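Local coordinates for conserved uncharacterized protein (predicted phosphoesterase COG0622) (Streptococcus pneumoniae, PDB 3CK2) that is an uncharacterised manganese-binding protein of the calcineurin-like superfamily that probably hydrolyses phosphate esters, at residues A[73-77]-A[78-82]. Sequence-based numbering, arbitrary orientation.
Sequences TELGS and TKIIQ
Leu75 and Ile80 sit diagonally across a tight hairpin and send their branches over the same face of the sheet, where Leu75 CD2 meets Ile80 CD1 at 3.7 Å with the two side chains at a slant to each other. With CG1 anti to the carbonyl carbon (chi1 -59°) and the chain extended beyond it, Ile80 carries CD1 to Leu75. Thr73 and Thr78 share that face, which packs against strand 35-38 of the other sheet. Beta-branched threonine and isoleucine suit strands, and the hydroxyls are paired, Thr78 with Gln7 and Thr73 with Arg55. A water hydrogen-bonded to Thr73 OG1 (2.6 Å) donates to Gln82 OE1. On the reverse, more exposed face, fit for charges, Glu74 and Lys79 run side by side, yet Glu74 OE1 stays 4.5 Å from Lys79 NZ, too far for a salt bridge, and the extended lysine pairs instead with Glu104. Backbone hydrogen bonds join Thr73 and Ile80 in both directions; Leu75 and Thr78 form the last hydrogen-bonded pair, closing a turn in which Gly76 adopts a positive phi (46°) that glycine accepts readily. This is a two-residue beta hairpin with a type II' turn, at the edge of one sheet of the calcineurin-like phosphoesterase beta sandwich.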
# COMPACT_ATOMS: atom_id res chain seq x y z
N THR A 73 -3.70 -9.64 5.63
CA THR A 73 -3.59 -10.49 4.47
C THR A 73 -2.37 -11.38 4.65
O THR A 73 -1.27 -10.91 4.73
CB THR A 73 -3.49 -9.68 3.19
OG1 THR A 73 -4.63 -8.85 3.06
CG2 THR A 73 -3.48 -10.55 2.04
N GLU A 74 -2.58 -12.67 4.77
CA GLU A 74 -1.48 -13.58 4.96
C GLU A 74 -1.19 -14.16 3.63
O GLU A 74 -2.04 -14.73 3.00
CB GLU A 74 -1.78 -14.64 6.00
CG GLU A 74 -2.54 -14.12 7.16
CD GLU A 74 -1.97 -14.49 8.49
OE1 GLU A 74 -2.60 -14.16 9.49
OE2 GLU A 74 -0.91 -15.11 8.55
N LEU A 75 0.02 -13.94 3.18
CA LEU A 75 0.38 -14.32 1.85
C LEU A 75 1.50 -15.29 2.03
O LEU A 75 2.61 -14.91 2.34
CB LEU A 75 0.85 -13.08 1.11
CG LEU A 75 0.40 -12.83 -0.30
CD1 LEU A 75 -1.03 -12.86 -0.44
CD2 LEU A 75 0.91 -11.53 -0.74
N GLY A 76 1.18 -16.57 1.88
CA GLY A 76 2.09 -17.61 2.27
C GLY A 76 2.65 -17.32 3.63
O GLY A 76 1.94 -17.17 4.59
N SER A 77 3.95 -17.21 3.70
CA SER A 77 4.68 -16.95 4.94
C SER A 77 4.82 -15.46 5.26
O SER A 77 5.43 -15.10 6.27
CB SER A 77 6.06 -17.60 4.86
OG SER A 77 6.83 -16.94 3.88
N THR A 78 4.22 -14.60 4.42
CA THR A 78 4.27 -13.16 4.58
C THR A 78 2.97 -12.57 5.13
O THR A 78 1.97 -12.54 4.43
CB THR A 78 4.55 -12.50 3.24
OG1 THR A 78 5.77 -13.04 2.72
CG2 THR A 78 4.65 -10.96 3.37
N LYS A 79 3.00 -12.09 6.37
CA LYS A 79 1.86 -11.40 6.97
C LYS A 79 1.92 -9.88 6.72
O LYS A 79 2.83 -9.18 7.21
CB LYS A 79 1.80 -11.67 8.46
CG LYS A 79 0.64 -10.99 9.18
CD LYS A 79 0.56 -11.49 10.63
CE LYS A 79 -0.65 -10.94 11.35
NZ LYS A 79 -0.82 -11.55 12.67
N ILE A 80 0.94 -9.41 5.97
CA ILE A 80 0.81 -8.04 5.58
C ILE A 80 -0.37 -7.49 6.41
O ILE A 80 -1.43 -8.12 6.52
CB ILE A 80 0.54 -7.96 4.04
CG1 ILE A 80 1.70 -8.64 3.28
CG2 ILE A 80 0.28 -6.51 3.59
CD1 ILE A 80 1.50 -8.89 1.77
N ILE A 81 -0.16 -6.32 7.02
CA ILE A 81 -1.22 -5.58 7.67
C ILE A 81 -1.34 -4.25 6.91
O ILE A 81 -0.40 -3.81 6.28
CB ILE A 81 -1.03 -5.44 9.23
CG1 ILE A 81 0.09 -4.45 9.61
CG2 ILE A 81 -0.74 -6.82 9.87
CD1 ILE A 81 0.22 -4.24 11.14
N GLN A 82 -2.52 -3.67 6.98
CA GLN A 82 -2.93 -2.61 6.10
C GLN A 82 -3.96 -1.73 6.79
O GLN A 82 -4.95 -2.22 7.34
CB GLN A 82 -3.57 -3.25 4.88
CG GLN A 82 -3.90 -2.34 3.77
CD GLN A 82 -4.69 -3.00 2.68
OE1 GLN A 82 -5.15 -4.16 2.81
NE2 GLN A 82 -4.91 -2.27 1.59
O HOH W 1 -4.14 -6.51 4.10
O HOH W 2 5.26 -12.80 8.15